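Local structure of CurF (2Q35) at residues A[114-119]-A[172-177]; A[95-100]-A[121-126]; A[130-135]-A[224-229]; A[138-143]-A[213-218]. The protein acts as the ECH2 decarboxylase domain of CurF, a crotonase-family lyase involved in polyketide chain beta-branching. The protein carries 1 engineered substitution. All coordinates share one frame; numbering follows the deposited sequence.

Interaction 1. Residues A[114-119]-A[172-177]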
loop_
_atom_site.group_PDB
_atom_site.type_symbol
_atom_site.label_atom_id
_atom_site.label_comp_id
_atom_site.label_asym_id
_atom_site.label_seq_id
_atom_site.Cartn_x
_atom_site.Cartn_y
_atom_site.Cartn_z
ATOM N N PHE A 114 -0.694 -6.682 14.949
ATOM C CA PHE A 114 -2.095 -6.598 14.521
ATOM C C PHE A 114 -2.782 -5.524 15.350
ATOM O O PHE A 114 -2.379 -5.263 16.487
ATOM C CB PHE A 114 -2.774 -7.925 14.802
ATOM C CG PHE A 114 -2.213 -9.063 13.992
ATOM C CD1 PHE A 114 -1.177 -9.845 14.503
ATOM C CD2 PHE A 114 -2.707 -9.340 12.726
ATOM C CE1 PHE A 114 -0.649 -10.887 13.749
ATOM C CE2 PHE A 114 -2.205 -10.395 11.981
ATOM C CZ PHE A 114 -1.159 -11.142 12.482
ATOM N N VAL A 115 -3.819 -4.889 14.785
ATOM C CA VAL A 115 -4.452 -3.761 15.468
ATOM C C VAL A 115 -5.954 -3.895 15.219
ATOM O O VAL A 115 -6.377 -4.236 14.106
ATOM C CB VAL A 115 -3.961 -2.407 14.928
ATOM C CG1 VAL A 115 -4.538 -1.249 15.720
ATOM C CG2 VAL A 115 -2.398 -2.344 14.960
ATOM N N VAL A 116 -6.735 -3.658 16.273
ATOM C CA VAL A 116 -8.221 -3.642 16.158
ATOM C C VAL A 116 -8.698 -2.303 16.724
ATOM O O VAL A 116 -8.273 -1.879 17.817
ATOM C CB VAL A 116 -8.891 -4.785 16.946
ATOM C CG1 VAL A 116 -10.412 -4.817 16.631
ATOM C CG2 VAL A 116 -8.263 -6.137 16.608
ATOM N N PHE A 117 -9.608 -1.633 15.991
ATOM C CA PHE A 117 -10.071 -0.293 16.362
ATOM C C PHE A 117 -11.541 -0.413 16.761
ATOM O O PHE A 117 -12.211 -1.340 16.288
ATOM C CB PHE A 117 -10.063 0.654 15.154
ATOM C CG PHE A 117 -8.690 1.105 14.718
ATOM C CD1 PHE A 117 -8.293 2.415 14.930
ATOM C CD2 PHE A 117 -7.864 0.242 14.029
ATOM C CE1 PHE A 117 -7.000 2.857 14.504
ATOM C CE2 PHE A 117 -6.594 0.661 13.611
ATOM C CZ PHE A 117 -6.179 1.973 13.851
ATOM N N SER A 118 -11.983 0.504 17.623
ATOM C CA SER A 118 -13.413 0.642 18.021
ATOM C C SER A 118 -14.111 1.627 17.088
ATOM O O SER A 118 -13.623 2.734 16.836
ATOM C CB SER A 118 -13.479 1.155 19.465
ATOM O OG SER A 118 -14.736 1.787 19.750
ATOM N N GLN A 119 -15.324 1.272 16.653
ATOM C CA GLN A 119 -16.110 2.128 15.789
ATOM C C GLN A 119 -16.424 3.474 16.417
ATOM O O GLN A 119 -16.444 4.484 15.728
ATOM C CB GLN A 119 -17.444 1.453 15.459
ATOM C CG GLN A 119 -17.371 0.291 14.508
ATOM C CD GLN A 119 -18.706 -0.493 14.425
ATOM O OE1 GLN A 119 -18.815 -1.482 13.685
ATOM N NE2 GLN A 119 -19.704 -0.065 15.193
ATOM N N PRO A 172 -6.848 -0.240 6.541
ATOM C CA PRO A 172 -6.628 -1.682 6.424
ATOM C C PRO A 172 -6.510 -2.411 7.758
ATOM O O PRO A 172 -5.581 -3.205 7.931
ATOM C CB PRO A 172 -5.308 -1.769 5.662
ATOM C CG PRO A 172 -4.596 -0.479 5.949
ATOM C CD PRO A 172 -5.599 0.539 6.422
ATOM N N PHE A 173 -7.391 -2.115 8.703
ATOM C CA PHE A 173 -7.464 -2.872 9.958
ATOM C C PHE A 173 -8.925 -3.088 10.275
ATOM O O PHE A 173 -9.760 -2.320 9.801
ATOM C CB PHE A 173 -6.845 -2.096 11.116
ATOM C CG PHE A 173 -5.341 -2.052 11.090
ATOM C CD1 PHE A 173 -4.608 -3.188 11.382
ATOM C CD2 PHE A 173 -4.677 -0.877 10.800
ATOM C CE1 PHE A 173 -3.221 -3.166 11.387
ATOM C CE2 PHE A 173 -3.282 -0.836 10.803
ATOM C CZ PHE A 173 -2.561 -1.984 11.107
ATOM N N PRO A 174 -9.250 -4.117 11.086
ATOM C CA PRO A 174 -10.671 -4.273 11.455
ATOM C C PRO A 174 -11.127 -3.170 12.396
ATOM O O PRO A 174 -10.375 -2.726 13.275
ATOM C CB PRO A 174 -10.742 -5.624 12.166
ATOM C CG PRO A 174 -9.344 -6.106 12.321
ATOM C CD PRO A 174 -8.383 -5.165 11.663
ATOM N N VAL A 175 -12.367 -2.732 12.185
ATOM C CA VAL A 175 -12.962 -1.717 13.033
ATOM C C VAL A 175 -14.312 -2.295 13.422
ATOM O O VAL A 175 -15.156 -2.514 12.555
ATOM C CB VAL A 175 -13.174 -0.378 12.294
ATOM C CG1 VAL A 175 -13.650 0.688 13.282
ATOM C CG2 VAL A 175 -11.879 0.093 11.603
ATOM N N VAL A 176 -14.493 -2.526 14.717
ATOM C CA VAL A 176 -15.722 -3.165 15.224
ATOM C C VAL A 176 -16.287 -2.409 16.413
ATOM O O VAL A 176 -15.654 -1.499 16.945
ATOM C CB VAL A 176 -15.524 -4.679 15.566
ATOM C CG1 VAL A 176 -14.979 -5.456 14.349
ATOM C CG2 VAL A 176 -14.569 -4.894 16.771
ATOM N N SER A 177 -17.521 -2.733 16.811
ATOM C CA SER A 177 -18.116 -2.003 17.913
ATOM C C SER A 177 -17.268 -2.175 19.152
ATOM O O SER A 177 -16.667 -3.243 19.365
ATOM C CB SER A 177 -19.520 -2.521 18.201
ATOM O OG SER A 177 -20.276 -2.603 17.008
HETATM O O HOH W 1 -17.527 -4.117 11.795
#
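V176 O is gripped twice from segment 114-119: Q119 N donates to it at 2.8 Å, and S118 CA adds a CA-H...O contact. One step earlier F117 faces V175 as a parallel bridge and works in both directions. F117 N reaches P174 O at 3.0 Å, while F117 O takes V176 N at 3.0 Å and a CA-H...O contact from V175. These bonds set strand 175-176 along the border of strand 114-118, as the outermost strand of the larger sheet within this chain. Ahead of the ladder the side chains take over. With CG beside its backbone N (chi1 -74°), F173 lays one ring face under V115, whose CB sits 3.9 Å from the centroid, off towards the rim, as a CH-pi contact. The F117 ring meets F173 obliquely, its CE2 3.7 Å from F173 CB. Beyond, V116 CG1 and V176 CG2 touch loosely at 4.2 Å. At the far end the extended Q119 side chain runs alongside V176 and S177, and a water bonds to V175 O and weakly to Q119 OE1. Helix 178-192 packs against V116 and P174 through Y184, and E149 of the second subunit against F173. The chemistry implies that main-chain bonds fix the register, while the joint beside them is held by apolar contact.

Interaction 2. Residues A[95-100]-A[121-126]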
loop_
_atom_site.group_PDB
_atom_site.type_symbol
_atom_site.label_atom_id
_atom_site.label_comp_id
_atom_site.label_asym_id
_atom_site.label_seq_id
_atom_site.Cartn_x
_atom_site.Cartn_y
_atom_site.Cartn_z
ATOM N N ALA A 95 -2.991 -5.274 19.256
ATOM C CA ALA A 95 -3.389 -4.102 20.039
ATOM C C ALA A 95 -4.898 -4.013 19.909
ATOM O O ALA A 95 -5.397 -3.689 18.832
ATOM C CB ALA A 95 -2.778 -2.850 19.492
ATOM N N ALA A 96 -5.575 -4.282 21.002
ATOM C CA ALA A 96 -7.056 -4.213 21.016
ATOM C C ALA A 96 -7.435 -2.824 21.514
ATOM O O ALA A 96 -7.532 -2.569 22.719
ATOM C CB ALA A 96 -7.650 -5.314 21.912
ATOM N N MET A 97 -7.552 -1.892 20.578
ATOM C CA MET A 97 -7.760 -0.504 20.936
ATOM C C MET A 97 -9.281 -0.293 21.085
ATOM O O MET A 97 -9.937 0.234 20.189
ATOM C CB MET A 97 -7.130 0.420 19.908
ATOM C CG MET A 97 -5.637 0.177 19.736
ATOM S SD MET A 97 -4.771 1.538 18.893
ATOM C CE MET A 97 -5.824 1.780 17.457
ATOM N N GLN A 98 -9.787 -0.711 22.238
ATOM C CA GLN A 98 -11.247 -0.662 22.511
ATOM C C GLN A 98 -11.725 0.752 22.830
ATOM O O GLN A 98 -12.943 1.016 22.886
ATOM C CB GLN A 98 -11.605 -1.648 23.640
ATOM C CG GLN A 98 -11.586 -1.115 25.096
ATOM C CD GLN A 98 -10.306 -0.394 25.512
ATOM O OE1 GLN A 98 -9.189 -0.716 25.056
ATOM N NE2 GLN A 98 -10.462 0.608 26.371
ATOM N N GLY A 99 -10.768 1.620 23.127
ATOM C CA GLY A 99 -10.984 3.026 23.453
ATOM C C GLY A 99 -10.158 3.985 22.613
ATOM O O GLY A 99 -9.566 3.602 21.597
ATOM N N HIS A 100 -10.144 5.250 23.022
ATOM C CA HIS A 100 -9.522 6.284 22.226
ATOM C C HIS A 100 -8.011 6.052 22.253
ATOM O O HIS A 100 -7.475 5.495 23.220
ATOM C CB HIS A 100 -9.761 7.648 22.853
ATOM C CG HIS A 100 -11.200 7.949 23.136
ATOM N ND1 HIS A 100 -12.164 7.970 22.152
ATOM C CD2 HIS A 100 -11.822 8.304 24.283
ATOM C CE1 HIS A 100 -13.329 8.299 22.687
ATOM N NE2 HIS A 100 -13.152 8.493 23.983
ATOM N N SER A 121 -14.880 5.046 19.082
ATOM C CA SER A 121 -13.790 5.782 19.729
ATOM C C SER A 121 -13.090 6.682 18.742
ATOM O O SER A 121 -13.287 6.564 17.528
ATOM C CB SER A 121 -12.826 4.796 20.374
ATOM O OG SER A 121 -13.528 4.016 21.333
ATOM N N VAL A 122 -12.247 7.566 19.272
ATOM C CA VAL A 122 -11.579 8.579 18.503
ATOM C C VAL A 122 -10.077 8.273 18.467
ATOM O O VAL A 122 -9.532 7.803 19.457
ATOM C CB VAL A 122 -11.950 9.984 19.109
ATOM C CG1 VAL A 122 -10.832 10.944 19.130
ATOM C CG2 VAL A 122 -13.204 10.518 18.384
ATOM N N TYR A 123 -9.466 8.528 17.312
ATOM C CA TYR A 123 -8.023 8.254 17.071
ATOM C C TYR A 123 -7.375 9.474 16.425
ATOM O O TYR A 123 -7.930 10.076 15.515
ATOM C CB TYR A 123 -7.875 7.000 16.178
ATOM C CG TYR A 123 -8.553 5.812 16.823
ATOM C CD1 TYR A 123 -7.918 5.075 17.812
ATOM C CD2 TYR A 123 -9.893 5.514 16.529
ATOM C CE1 TYR A 123 -8.551 4.019 18.459
ATOM C CE2 TYR A 123 -10.533 4.476 17.168
ATOM C CZ TYR A 123 -9.877 3.744 18.132
ATOM O OH TYR A 123 -10.494 2.716 18.800
ATOM N N ALA A 124 -6.163 9.840 16.863
ATOM C CA ALA A 124 -5.542 11.044 16.307
ATOM C C ALA A 124 -4.022 10.947 16.431
ATOM O O ALA A 124 -3.535 10.433 17.430
ATOM C CB ALA A 124 -5.997 12.287 17.040
ATOM N N THR A 125 -3.311 11.447 15.417
ATOM C CA THR A 125 -1.882 11.784 15.557
ATOM C C THR A 125 -1.969 13.297 15.721
ATOM O O THR A 125 -2.008 14.036 14.727
ATOM C CB THR A 125 -1.058 11.442 14.291
ATOM O OG1 THR A 125 -1.721 11.919 13.115
ATOM C CG2 THR A 125 -0.824 9.936 14.131
ATOM N N ASN A 126 -2.081 13.742 16.974
ATOM C CA ASN A 126 -2.479 15.122 17.297
ATOM C C ASN A 126 -1.326 16.130 17.409
ATOM O O ASN A 126 -1.534 17.290 17.735
ATOM C CB ASN A 126 -3.341 15.164 18.565
ATOM C CG ASN A 126 -2.679 14.496 19.727
ATOM O OD1 ASN A 126 -1.489 14.154 19.668
ATOM N ND2 ASN A 126 -3.431 14.302 20.817
#
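S121 leads the second segment with its CB against the backbone of G99, 3.6 Å from G99 C, while its OG bonds to S118 OG. At V122 the main chain meets a side chain: V122 N donates to H100 ND1 at 2.9 Å, almost exactly in the imidazole plane, which fixes the turn of that ring and makes ND1 the acceptor. V122 O in return receives a CA-H...O contact from H100 CA at 3.2 Å. Y123 then brings the end of its ring to the backbone of M97 and G99. Its OH donates to M97 O at 2.9 Å, tilted from the carbonyl plane, and accepts S118 N; M97 itself is the centre of an inverse gamma turn. The M97 side chain folds at chi3 (-50°) and brings CE obliquely to Y123 CE1 at 3.7 Å. A phenylalanine in place of Y123 would probably leave M97 O and S118 N without the hydroxyl that joins them. F117 meets the Y123 ring edge-to-face. The contact thus sits where strand 93-97 gives way to strand 100-102, the parallel neighbour of strand 122-124, with R178 of helix 178-192 beside S121 and L106 of helix 104-110 against M97 and T125.

Interaction 3. Residues A[130-135]-A[224-229]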
loop_
_atom_site.group_PDB
_atom_site.type_symbol
_atom_site.label_atom_id
_atom_site.label_comp_id
_atom_site.label_asym_id
_atom_site.label_seq_id
_atom_site.Cartn_x
_atom_site.Cartn_y
_atom_site.Cartn_z
ATOM N N TYR A 130 -1.413 20.673 18.085
ATOM C CA TYR A 130 -0.664 21.570 18.968
ATOM C C TYR A 130 0.275 22.486 18.203
ATOM O O TYR A 130 0.734 23.476 18.750
ATOM C CB TYR A 130 0.190 20.786 19.954
ATOM C CG TYR A 130 -0.572 19.835 20.839
ATOM C CD1 TYR A 130 -1.552 20.303 21.710
ATOM C CD2 TYR A 130 -0.299 18.471 20.812
ATOM C CE1 TYR A 130 -2.242 19.435 22.534
ATOM C CE2 TYR A 130 -0.983 17.580 21.642
ATOM C CZ TYR A 130 -1.957 18.075 22.494
ATOM O OH TYR A 130 -2.635 17.192 23.321
ATOM N N GLY A 131 0.595 22.116 16.964
ATOM C CA GLY A 131 1.342 23.000 16.073
ATOM C C GLY A 131 2.754 22.548 15.781
ATOM O O GLY A 131 3.509 23.303 15.160
ATOM N N PHE A 132 3.113 21.334 16.219
ATOM C CA PHE A 132 4.494 20.843 16.022
ATOM C C PHE A 132 4.495 19.475 15.345
ATOM O O PHE A 132 3.444 18.837 15.184
ATOM C CB PHE A 132 5.301 20.833 17.331
ATOM C CG PHE A 132 4.646 20.077 18.450
ATOM C CD1 PHE A 132 4.628 18.694 18.454
ATOM C CD2 PHE A 132 4.039 20.756 19.503
ATOM C CE1 PHE A 132 4.014 17.986 19.487
ATOM C CE2 PHE A 132 3.419 20.047 20.540
ATOM C CZ PHE A 132 3.412 18.681 20.532
ATOM N N THR A 133 5.667 19.058 14.879
ATOM C CA THR A 133 5.776 17.838 14.060
ATOM C C THR A 133 5.894 16.581 14.932
ATOM O O THR A 133 6.197 16.682 16.127
ATOM C CB THR A 133 6.982 17.933 13.107
ATOM O OG1 THR A 133 8.154 18.201 13.886
ATOM C CG2 THR A 133 6.796 19.095 12.117
ATOM N N PRO A 134 5.597 15.397 14.364
ATOM C CA PRO A 134 5.545 14.147 15.159
ATOM C C PRO A 134 6.872 13.666 15.748
ATOM O O PRO A 134 7.951 14.148 15.378
ATOM C CB PRO A 134 5.033 13.098 14.150
ATOM C CG PRO A 134 4.356 13.905 13.083
ATOM C CD PRO A 134 5.143 15.188 12.969
ATOM N N VAL A 135 6.757 12.740 16.696
ATOM C CA VAL A 135 7.860 11.934 17.208
ATOM C C VAL A 135 7.447 10.468 17.196
ATOM O O VAL A 135 6.259 10.133 17.055
ATOM C CB VAL A 135 8.280 12.343 18.657
ATOM C CG1 VAL A 135 8.851 13.727 18.646
ATOM C CG2 VAL A 135 7.077 12.288 19.600
ATOM N N GLU A 224 14.774 15.324 15.594
ATOM C CA GLU A 224 15.494 16.541 15.171
ATOM C C GLU A 224 14.563 17.654 14.684
ATOM O O GLU A 224 14.741 18.818 15.059
ATOM C CB GLU A 224 16.588 16.211 14.134
ATOM C CG GLU A 224 17.969 15.944 14.798
ATOM C CD GLU A 224 18.917 15.006 14.017
ATOM O OE1 GLU A 224 18.807 14.909 12.764
ATOM O OE2 GLU A 224 19.787 14.368 14.682
ATOM N N ILE A 225 13.556 17.281 13.887
ATOM C CA ILE A 225 12.628 18.264 13.303
ATOM C C ILE A 225 11.679 18.716 14.412
ATOM O O ILE A 225 11.325 19.902 14.520
ATOM C CB ILE A 225 11.835 17.633 12.115
ATOM C CG1 ILE A 225 12.798 17.209 11.003
ATOM C CG2 ILE A 225 10.754 18.601 11.575
ATOM C CD1 ILE A 225 12.221 16.146 10.069
ATOM N N HIS A 226 11.282 17.762 15.251
ATOM C CA HIS A 226 10.414 18.071 16.373
ATOM C C HIS A 226 11.029 19.098 17.292
ATOM O O HIS A 226 10.363 20.027 17.731
ATOM C CB HIS A 226 10.049 16.808 17.145
ATOM C CG HIS A 226 9.286 17.075 18.402
ATOM N ND1 HIS A 226 7.910 17.162 18.433
ATOM C CD2 HIS A 226 9.707 17.244 19.679
ATOM C CE1 HIS A 226 7.517 17.405 19.673
ATOM N NE2 HIS A 226 8.586 17.460 20.446
ATOM N N GLN A 227 12.318 18.951 17.577
ATOM C CA GLN A 227 12.976 19.909 18.447
ATOM C C GLN A 227 12.920 21.340 17.901
ATOM O O GLN A 227 12.830 22.292 18.677
ATOM C CB GLN A 227 14.404 19.458 18.736
ATOM C CG GLN A 227 14.453 18.237 19.662
ATOM C CD GLN A 227 13.962 18.546 21.073
ATOM O OE1 GLN A 227 12.894 18.080 21.498
ATOM N NE2 GLN A 227 14.732 19.355 21.800
ATOM N N VAL A 228 12.966 21.497 16.578
ATOM C CA VAL A 228 12.891 22.831 15.987
ATOM C C VAL A 228 11.456 23.356 16.057
ATOM O O VAL A 228 11.223 24.488 16.484
ATOM C CB VAL A 228 13.378 22.836 14.526
ATOM C CG1 VAL A 228 13.135 24.191 13.863
ATOM C CG2 VAL A 228 14.837 22.492 14.486
ATOM N N THR A 229 10.506 22.534 15.618
ATOM C CA THR A 229 9.124 23.026 15.491
ATOM C C THR A 229 8.390 23.167 16.825
ATOM O O THR A 229 7.457 23.989 16.940
ATOM C CB THR A 229 8.293 22.180 14.508
ATOM O OG1 THR A 229 8.137 20.854 15.024
ATOM C CG2 THR A 229 8.940 22.135 13.135
#
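H226 swings its ring out opposite its own backbone N (chi1 173°), and F132 tucks its CG between backbone N and carbonyl carbon (chi1 54°), which sets the two aromatic side chains next to each other, pointing the same way. Their planes are almost perpendicular: the edge of the imidazole faces the phenyl ring in an offset edge-to-face pair, with H226 CE1 3.4 Å from F132 CD1. Beside that edge H226 ND1 donates to T133 O at 2.9 Å, practically straight (174°) and in the imidazole plane. V135 CG1 lies over one face of the same ring, 3.4 Å from H226 CG, and NE2 is bonded to K72. The imidazole is therefore held by bonds at both nitrogens and by packing at face and edge. With H226 cut back to an alanine, T133 O would probably lose its donor and K72 its imidazole partner, and a gap would be likely to open between F132 and V135. One turn on, T229 OG1 lies 2.9 Å from T133 OG1. G131 offers its O to S199 OG of the third subunit, whose L203 packs on T133. A glycerol, probably from crystallisation, lies about 3 Å from the H226 side chain. The loop gripped by the long helix 197-230 near the C terminus, beside another subunit, is consistent with the helical trimerisation region of crotonases.

Interaction 4. Residues A[138-143]-A[213-218]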
loop_
_atom_site.group_PDB
_atom_site.type_symbol
_atom_site.label_atom_id
_atom_site.label_comp_id
_atom_site.label_asym_id
_atom_site.label_seq_id
_atom_site.Cartn_x
_atom_site.Cartn_y
_atom_site.Cartn_z
ATOM N N THR A 138 6.457 8.325 13.559
ATOM C CA THR A 138 5.035 8.414 13.175
ATOM C C THR A 138 4.829 8.213 11.680
ATOM O O THR A 138 3.935 7.453 11.259
ATOM C CB THR A 138 4.423 9.768 13.617
ATOM O OG1 THR A 138 4.327 9.787 15.040
ATOM C CG2 THR A 138 3.018 9.961 13.050
ATOM N N SER A 139 5.603 8.924 10.867
ATOM C CA SER A 139 5.393 8.843 9.429
ATOM C C SER A 139 5.751 7.446 8.902
ATOM O O SER A 139 5.028 6.880 8.083
ATOM C CB SER A 139 6.134 9.960 8.695
ATOM O OG SER A 139 7.528 9.738 8.593
ATOM N N LEU A 140 6.850 6.877 9.399
ATOM C CA LEU A 140 7.230 5.536 8.984
ATOM C C LEU A 140 6.100 4.550 9.268
ATOM O O LEU A 140 5.639 3.830 8.375
ATOM C CB LEU A 140 8.507 5.079 9.710
ATOM C CG LEU A 140 8.996 3.653 9.400
ATOM C CD1 LEU A 140 9.532 3.550 7.982
ATOM C CD2 LEU A 140 10.071 3.208 10.386
ATOM N N ILE A 141 5.665 4.530 10.517
ATOM C CA ILE A 141 4.695 3.530 10.965
ATOM C C ILE A 141 3.310 3.785 10.355
ATOM O O ILE A 141 2.676 2.846 9.860
ATOM C CB ILE A 141 4.670 3.446 12.502
ATOM C CG1 ILE A 141 5.984 2.857 13.032
ATOM C CG2 ILE A 141 3.516 2.569 12.989
ATOM C CD1 ILE A 141 6.233 1.332 12.693
ATOM N N LEU A 142 2.847 5.036 10.342
ATOM C CA LEU A 142 1.515 5.271 9.754
ATOM C C LEU A 142 1.437 4.965 8.267
ATOM O O LEU A 142 0.442 4.400 7.804
ATOM C CB LEU A 142 1.051 6.701 10.016
ATOM C CG LEU A 142 0.087 6.749 11.199
ATOM C CD1 LEU A 142 0.819 6.631 12.545
ATOM C CD2 LEU A 142 -0.766 8.015 11.105
ATOM N N ARG A 143 2.464 5.331 7.511
ATOM C CA ARG A 143 2.456 5.056 6.078
ATOM C C ARG A 143 2.481 3.558 5.823
ATOM O O ARG A 143 1.772 3.068 4.945
ATOM C CB ARG A 143 3.599 5.776 5.347
ATOM C CG ARG A 143 3.418 7.275 5.421
ATOM C CD ARG A 143 4.094 8.040 4.315
ATOM N NE ARG A 143 5.495 8.321 4.602
ATOM C CZ ARG A 143 6.211 9.228 3.937
ATOM N NH1 ARG A 143 5.646 9.936 2.969
ATOM N NH2 ARG A 143 7.488 9.426 4.236
ATOM N N ALA A 213 14.897 -2.222 10.482
ATOM C CA ALA A 213 16.099 -1.635 9.873
ATOM C C ALA A 213 15.994 -0.109 9.731
ATOM O O ALA A 213 16.987 0.627 9.888
ATOM C CB ALA A 213 16.371 -2.289 8.503
ATOM N N LYS A 214 14.779 0.360 9.454
ATOM C CA LYS A 214 14.522 1.772 9.181
ATOM C C LYS A 214 14.182 2.596 10.431
ATOM O O LYS A 214 14.202 3.844 10.405
ATOM C CB LYS A 214 13.374 1.874 8.179
ATOM C CG LYS A 214 13.801 1.536 6.765
ATOM C CD LYS A 214 12.766 1.987 5.765
ATOM C CE LYS A 214 11.926 0.819 5.301
ATOM N NZ LYS A 214 11.316 1.103 3.976
ATOM N N PHE A 215 13.840 1.898 11.510
ATOM C CA PHE A 215 13.308 2.546 12.708
ATOM C C PHE A 215 14.251 3.572 13.399
ATOM O O PHE A 215 13.857 4.725 13.672
ATOM C CB PHE A 215 12.798 1.482 13.692
ATOM C CG PHE A 215 11.735 1.973 14.575
ATOM C CD1 PHE A 215 10.420 1.986 14.145
ATOM C CD2 PHE A 215 12.048 2.479 15.830
ATOM C CE1 PHE A 215 9.417 2.476 14.971
ATOM C CE2 PHE A 215 11.067 2.960 16.647
ATOM C CZ PHE A 215 9.741 2.965 16.209
ATOM N N PRO A 216 15.500 3.173 13.681
ATOM C CA PRO A 216 16.364 4.115 14.389
ATOM C C PRO A 216 16.518 5.464 13.689
ATOM O O PRO A 216 16.433 6.505 14.349
ATOM C CB PRO A 216 17.704 3.363 14.477
ATOM C CG PRO A 216 17.333 1.933 14.419
ATOM C CD PRO A 216 16.190 1.891 13.440
ATOM N N GLU A 217 16.732 5.455 12.377
ATOM C CA GLU A 217 16.937 6.702 11.635
ATOM C C GLU A 217 15.639 7.508 11.610
ATOM O O GLU A 217 15.668 8.736 11.706
ATOM C CB GLU A 217 17.449 6.416 10.225
ATOM C CG GLU A 217 17.898 7.645 9.440
ATOM C CD GLU A 217 18.927 8.481 10.180
ATOM O OE1 GLU A 217 19.993 7.946 10.565
ATOM O OE2 GLU A 217 18.661 9.684 10.384
ATOM N N ALA A 218 14.503 6.807 11.520
ATOM C CA ALA A 218 13.189 7.462 11.531
ATOM C C ALA A 218 12.943 8.218 12.834
ATOM O O ALA A 218 12.541 9.377 12.825
ATOM C CB ALA A 218 12.076 6.424 11.270
#
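L140 carries the tight part of this helix-helix contact. Its CG stands anti to the backbone N (chi1 178°), which carries the branch over to helix 197-230, so that CD2 comes to 3.9 Å from A218 CB and 4.0 Å from F215 CD1. A218, with only a methyl, is where the two backbones draw nearest, and L140 CB also lies 4.1 Å from its CB. The F215 ring reaches back towards helix 138-146 and meets I141 at its edge, with I141 CG1 near the ring plane and 4.0 Å from F215 CE1; S83 and L87 of helix 83-87 touch the same ring. The other flank is looser and open to solvent. There K214 offers its CB at 4.2 Å to L140 CD2, while its chain bends at chi3. The short segments stay 9.9 Å apart at their axes and run 143° from parallel, so side chains, not backbones, do the joining. Helix 197-230 kinks here, P216 having no N-H to give. Just further along it, E222 accepts T138 N and S139 N, the first amides of helix 138-146. On that helix S139 OG bonds to H206 NE2 and R143 NH1 to L207 O, both of the third subunit. The arrangement is a roughly antiparallel apolar helix pair, consistent with the way the C-terminal helices of crotonases pack on the core domain and on a neighbouring subunit of the trimer.

In the fold
Along the chain interaction 2 opens first, at 95-100, and interaction 1 opens at 114-119 before 121-126 closes interaction 2, so these two cross. They also touch, since strands 93-97 and 114-118 are neighbours in the larger sheet. Segments 130-135 and 138-143 then begin interactions 3 and 4, both after interaction 2 has closed. Interaction 1 closes at 172-177, adding the outermost strand of that sheet within this chain, and so crosses both. Helix 197-230 ends the remaining loops, at 213-218 for interaction 4 and 224-229 for interaction 3, with the former wholly within the latter. T125 packing on L142 joins interactions 2 and 4, linking strand region and helical region, and the third subunit touches interactions 3 and 4.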